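Local structure of thioesterase (Xanthomonas campestris pv. campestris, 2FUJ) at residues Glu38-Arg43 and Ile78-Phe83; Arg97-Asp100 and Val106-Ser109. The protein is a putative acyl-CoA thioesterase with a tetrameric hotdog fold, and probably hydrolyses the thioester bond of fatty acyl-CoA molecules. All blocks are in the same frame, centred on the assembly; numbering follows the deposited sequence.

Contact 1: residues Glu38-Arg43 and Ile78-Phe83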
loop_
_atom_site.group_PDB
_atom_site.type_symbol
_atom_site.label_atom_id
_atom_site.label_comp_id
_atom_site.label_asym_id
_atom_site.label_seq_id
_atom_site.Cartn_x
_atom_site.Cartn_y
_atom_site.Cartn_z
ATOM N N GLU A 38 1.382 -0.787 13.575
ATOM C CA GLU A 38 1.112 0.638 13.604
ATOM C C GLU A 38 -0.349 0.878 13.982
ATOM O O GLU A 38 -0.645 1.644 14.900
ATOM C CB GLU A 38 1.409 1.223 12.222
ATOM C CG GLU A 38 1.125 2.690 12.049
ATOM C CD GLU A 38 1.370 3.117 10.614
ATOM O OE1 GLU A 38 0.548 2.770 9.741
ATOM O OE2 GLU A 38 2.396 3.777 10.357
ATOM N N GLU A 39 -1.263 0.209 13.281
ATOM C CA GLU A 39 -2.689 0.373 13.556
ATOM C C GLU A 39 -2.995 0.073 15.021
ATOM O O GLU A 39 -3.732 0.807 15.672
ATOM C CB GLU A 39 -3.518 -0.550 12.658
ATOM C CG GLU A 39 -5.024 -0.248 12.654
ATOM C CD GLU A 39 -5.352 1.158 12.170
ATOM O OE1 GLU A 39 -4.538 1.742 11.421
ATOM O OE2 GLU A 39 -6.434 1.679 12.530
ATOM N N ALA A 40 -2.420 -1.006 15.538
ATOM C CA ALA A 40 -2.643 -1.375 16.933
ATOM C C ALA A 40 -2.181 -0.260 17.870
ATOM O O ALA A 40 -2.876 0.078 18.821
ATOM C CB ALA A 40 -1.912 -2.682 17.263
ATOM N N ARG A 41 -1.018 0.323 17.598
ATOM C CA ARG A 41 -0.521 1.399 18.458
ATOM C C ARG A 41 -1.430 2.627 18.497
ATOM O O ARG A 41 -1.690 3.186 19.569
ATOM C CB ARG A 41 0.880 1.839 18.032
ATOM C CG ARG A 41 1.957 0.797 18.224
ATOM C CD ARG A 41 3.332 1.452 18.287
ATOM N NE ARG A 41 3.595 2.272 17.110
ATOM C CZ ARG A 41 3.942 1.788 15.921
ATOM N NH1 ARG A 41 4.077 0.481 15.743
ATOM N NH2 ARG A 41 4.150 2.617 14.907
ATOM N N VAL A 42 -1.910 3.061 17.333
ATOM C CA VAL A 42 -2.775 4.238 17.278
ATOM C C VAL A 42 -4.215 3.960 17.723
ATOM O O VAL A 42 -4.882 4.837 18.284
ATOM C CB VAL A 42 -2.763 4.871 15.853
ATOM C CG1 VAL A 42 -1.328 5.180 15.443
ATOM C CG2 VAL A 42 -3.407 3.937 14.845
ATOM N N ARG A 43 -4.705 2.751 17.474
ATOM C CA ARG A 43 -6.056 2.395 17.898
ATOM C C ARG A 43 -6.022 2.339 19.421
ATOM O O ARG A 43 -7.034 2.568 20.088
ATOM C CB ARG A 43 -6.459 1.033 17.328
ATOM C CG ARG A 43 -6.818 1.052 15.845
ATOM C CD ARG A 43 -8.245 1.523 15.614
ATOM N NE ARG A 43 -8.578 1.639 14.193
ATOM C CZ ARG A 43 -9.811 1.807 13.724
ATOM N NH1 ARG A 43 -10.832 1.875 14.567
ATOM N NH2 ARG A 43 -10.025 1.912 12.414
ATOM N N ILE A 78 -6.542 -11.051 12.444
ATOM C CA ILE A 78 -5.582 -11.215 13.528
ATOM C C ILE A 78 -5.882 -10.455 14.806
ATOM O O ILE A 78 -6.785 -9.635 14.867
ATOM C CB ILE A 78 -4.199 -10.760 13.051
ATOM C CG1 ILE A 78 -4.290 -9.289 12.618
ATOM C CG2 ILE A 78 -3.741 -11.632 11.900
ATOM C CD1 ILE A 78 -4.848 -8.976 11.226
ATOM N N LEU A 79 -5.089 -10.749 15.828
ATOM C CA LEU A 79 -5.195 -10.089 17.112
ATOM C C LEU A 79 -3.798 -9.596 17.434
ATOM O O LEU A 79 -2.866 -10.397 17.564
ATOM C CB LEU A 79 -5.651 -11.070 18.190
ATOM C CG LEU A 79 -5.711 -10.443 19.576
ATOM C CD1 LEU A 79 -6.792 -9.370 19.599
ATOM C CD2 LEU A 79 -5.999 -11.512 20.596
ATOM N N VAL A 80 -3.635 -8.285 17.548
ATOM C CA VAL A 80 -2.318 -7.746 17.843
ATOM C C VAL A 80 -2.192 -7.389 19.305
ATOM O O VAL A 80 -2.839 -6.478 19.805
ATOM C CB VAL A 80 -2.007 -6.514 16.986
ATOM C CG1 VAL A 80 -0.572 -6.064 17.227
ATOM C CG2 VAL A 80 -2.200 -6.853 15.535
ATOM N N GLU A 81 -1.333 -8.141 19.972
ATOM C CA GLU A 81 -1.066 -7.984 21.383
ATOM C C GLU A 81 0.185 -7.138 21.569
ATOM O O GLU A 81 1.248 -7.471 21.055
ATOM C CB GLU A 81 -0.877 -9.371 21.986
ATOM C CG GLU A 81 -0.571 -9.410 23.455
ATOM C CD GLU A 81 -0.534 -10.835 23.962
ATOM O OE1 GLU A 81 -1.616 -11.447 24.112
ATOM O OE2 GLU A 81 0.578 -11.352 24.187
ATOM N N LEU A 82 0.042 -6.041 22.302
ATOM C CA LEU A 82 1.156 -5.142 22.569
ATOM C C LEU A 82 1.456 -5.111 24.067
ATOM O O LEU A 82 0.546 -5.078 24.888
ATOM C CB LEU A 82 0.814 -3.728 22.104
ATOM C CG LEU A 82 0.480 -3.549 20.627
ATOM C CD1 LEU A 82 0.176 -2.085 20.355
ATOM C CD2 LEU A 82 1.651 -4.019 19.772
ATOM N N PHE A 83 2.734 -5.125 24.422
ATOM C CA PHE A 83 3.114 -5.069 25.832
ATOM C C PHE A 83 4.428 -4.311 25.997
ATOM O O PHE A 83 5.145 -4.080 25.024
ATOM C CB PHE A 83 3.246 -6.478 26.422
ATOM C CG PHE A 83 4.143 -7.387 25.635
ATOM C CD1 PHE A 83 3.714 -7.950 24.441
ATOM C CD2 PHE A 83 5.428 -7.662 26.078
ATOM C CE1 PHE A 83 4.562 -8.779 23.695
ATOM C CE2 PHE A 83 6.277 -8.488 25.340
ATOM C CZ PHE A 83 5.839 -9.043 24.144
#
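Ala40 rests its methyl against two branched side chains of strand 78-83: CB of Ala40 lies 3.6 Å from Val80 CG1 and 3.8 Å from Leu82 CD1. Val80 and Leu82 are two residues apart, so both side chains rise from the same face of the strand, and the helix comes close over them, with 6.4 Å between Ala40 CA and Val80 CA. Val80 presents CG1, the branch anti to the backbone N (chi1 -175°). Leu82 comes in with CD1 alone, which also reaches the backbone beside Ala40, 3.9 Å from Arg41 N. The aliphatic root of Arg41 crosses Leu82 at about a right angle, its CG 4.0 Å from Leu82 CD1. Farther out, the Arg41 chain bends at chi3 (-55°) and folds its guanidinium back along the helix, one face near its rim over Glu38 CA. No hydrogen bond joins the two segments; the contact is small and made by van der Waals packing. On another side of the helix, Arg43 NE donates an almost straight bond to Glu39 OE2 (2.7 Å), in the guanidinium plane and to the anti lone pair. Arg43 also bridges to Asp77 of the second subunit, while Glu39 accepts from Trp19 N and Trp74 NE1 of that subunit. The axes of segments 38-43 and 78-83 come within 9.0 Å at 64°, consistent with the hotdog fold, in which a curved antiparallel sheet wraps around the long central helix. Strand 78-87 runs between strands 9-15 and 91-100; Val13 of the first touches Ala40, and Ile94 and His96 of the second pack on Leu82.

Contact 2: residues Arg97-Asp100 and Val106-Ser109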
loop_
_atom_site.group_PDB
_atom_site.type_symbol
_atom_site.label_atom_id
_atom_site.label_comp_id
_atom_site.label_asym_id
_atom_site.label_seq_id
_atom_site.Cartn_x
_atom_site.Cartn_y
_atom_site.Cartn_z
ATOM N N ARG A 97 2.891 -9.574 19.685
ATOM C CA ARG A 97 2.596 -10.935 19.285
ATOM C C ARG A 97 1.384 -10.788 18.380
ATOM O O ARG A 97 0.352 -10.289 18.813
ATOM C CB ARG A 97 2.226 -11.813 20.482
ATOM C CG ARG A 97 3.349 -12.044 21.471
ATOM C CD ARG A 97 3.079 -13.313 22.285
ATOM N NE ARG A 97 1.722 -13.307 22.817
ATOM C CZ ARG A 97 1.012 -14.395 23.112
ATOM N NH1 ARG A 97 1.520 -15.607 22.935
ATOM N NH2 ARG A 97 -0.220 -14.264 23.578
ATOM N N ILE A 98 1.525 -11.178 17.121
ATOM C CA ILE A 98 0.412 -11.106 16.186
ATOM C C ILE A 98 -0.155 -12.522 16.120
ATOM O O ILE A 98 0.490 -13.444 15.631
ATOM C CB ILE A 98 0.880 -10.618 14.804
ATOM C CG1 ILE A 98 1.384 -9.172 14.927
ATOM C CG2 ILE A 98 -0.264 -10.708 13.798
ATOM C CD1 ILE A 98 2.187 -8.668 13.730
ATOM N N LEU A 99 -1.365 -12.686 16.647
ATOM C CA LEU A 99 -2.005 -13.998 16.698
ATOM C C LEU A 99 -3.223 -14.108 15.800
ATOM O O LEU A 99 -3.766 -13.112 15.341
ATOM C CB LEU A 99 -2.440 -14.299 18.136
ATOM C CG LEU A 99 -1.435 -13.913 19.223
ATOM C CD1 LEU A 99 -2.154 -13.743 20.551
ATOM C CD2 LEU A 99 -0.334 -14.956 19.300
ATOM N N ASP A 100 -3.660 -15.340 15.574
ATOM C CA ASP A 100 -4.835 -15.580 14.752
ATOM C C ASP A 100 -6.067 -15.389 15.639
ATOM O O ASP A 100 -6.124 -15.926 16.739
ATOM C CB ASP A 100 -4.811 -17.009 14.229
ATOM C CG ASP A 100 -5.905 -17.275 13.235
ATOM O OD1 ASP A 100 -5.650 -17.132 12.022
ATOM O OD2 ASP A 100 -7.023 -17.616 13.675
ATOM N N VAL A 106 -2.023 -19.722 17.524
ATOM C CA VAL A 106 -1.307 -19.583 16.256
ATOM C C VAL A 106 -0.577 -18.243 16.270
ATOM O O VAL A 106 -1.200 -17.184 16.283
ATOM C CB VAL A 106 -2.270 -19.627 15.050
ATOM C CG1 VAL A 106 -1.541 -19.208 13.798
ATOM C CG2 VAL A 106 -2.844 -21.026 14.887
ATOM N N LEU A 107 0.751 -18.304 16.284
ATOM C CA LEU A 107 1.582 -17.111 16.325
ATOM C C LEU A 107 2.183 -16.793 14.962
ATOM O O LEU A 107 3.004 -17.544 14.447
ATOM C CB LEU A 107 2.706 -17.305 17.354
ATOM C CG LEU A 107 3.775 -16.218 17.499
ATOM C CD1 LEU A 107 3.158 -14.946 18.054
ATOM C CD2 LEU A 107 4.878 -16.716 18.428
ATOM N N TYR A 108 1.775 -15.667 14.387
ATOM C CA TYR A 108 2.282 -15.267 13.087
ATOM C C TYR A 108 3.568 -14.478 13.209
ATOM O O TYR A 108 4.420 -14.534 12.330
ATOM C CB TYR A 108 1.251 -14.414 12.350
ATOM C CG TYR A 108 0.007 -15.170 11.954
ATOM C CD1 TYR A 108 -1.231 -14.841 12.498
ATOM C CD2 TYR A 108 0.065 -16.195 11.018
ATOM C CE1 TYR A 108 -2.384 -15.510 12.113
ATOM C CE2 TYR A 108 -1.082 -16.875 10.629
ATOM C CZ TYR A 108 -2.303 -16.524 11.179
ATOM O OH TYR A 108 -3.448 -17.177 10.785
ATOM N N SER A 109 3.712 -13.742 14.303
ATOM C CA SER A 109 4.899 -12.922 14.482
ATOM C C SER A 109 5.062 -12.327 15.867
ATOM O O SER A 109 4.087 -12.090 16.586
ATOM C CB SER A 109 4.888 -11.785 13.449
ATOM O OG SER A 109 5.628 -10.646 13.875
#
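Ile98 faces both Tyr108 and Ser109, a classic beta bulge in the antiparallel pairing. Ile98 N donates to Ser109 O (2.8 Å, 169°), while Ile98 O accepts a sound bond from Tyr108 N at 2.9 Å and a weak one from Ser109 N. Beyond the bulge the register has shifted by one residue: Leu99 pairs with Leu107 without hydrogen bonds, and Asp100 N reaches Val106 O at 3.2 Å. The buried, tightly packed part is formed by Asp100 and Tyr108. Tyr108 OH donates to Asp100 OD1 over 2.5 Å, meeting the oxygen on its anti side, with carboxylate and ring planes turned 50° apart. With CG anti to the backbone N (chi1 -173°), the Asp100 side chain crosses that of Tyr108 obliquely, its CB 3.6 Å from Tyr108 CE1. Arg97, Leu107 and Val106 form the more open side, each partly exposed. From there Val106 CG1 covers one ring face of Tyr108, offset toward the rim. Leu107 CD1 still meets CD2 of the buried Leu99 at 3.7 Å, and the guanidinium of Arg97 spreads one face over that same Leu99 methyl, while its NE is held by Glu81 of strand 78-87. On the face of Ile98 and Ser109, helix 30-47 supplies Tyr33, and Ser109 OG is bonded to His96. Asp100 OD2 takes the backbone N-H groups of Lys102 and Asp103, so both carboxylate oxygens are engaged. Such bonding would be expected to stabilise the ionised form of Asp100, and it ties the turn of the hairpin to the tyrosine hydroxyl.

How the contacts relate
Contact 1 and contact 2 have centres 12 Å apart and meet on one antiparallel sheet, where strands 78-87 and 91-100 are neighbours. They come in series along the chain: helix 30-47 with strand 78-87 first, then the hairpin of strands 91-100 and 107-116. Direct links join them, among them a probable backbone hydrogen bond from Leu79 N to Leu99 O at 2.8 Å and side-chain packing of Ile78 CB on Ile98 CG2. Contact 1 lies near the chain's centre and contact 2 at the hairpin end of strands 91-100 and 107-116, about 12 Å from that centre. Together they connect the helix, through the strands, to the hairpin, and helix residues of contact 1 also bind neighbouring subunits of the tetramer.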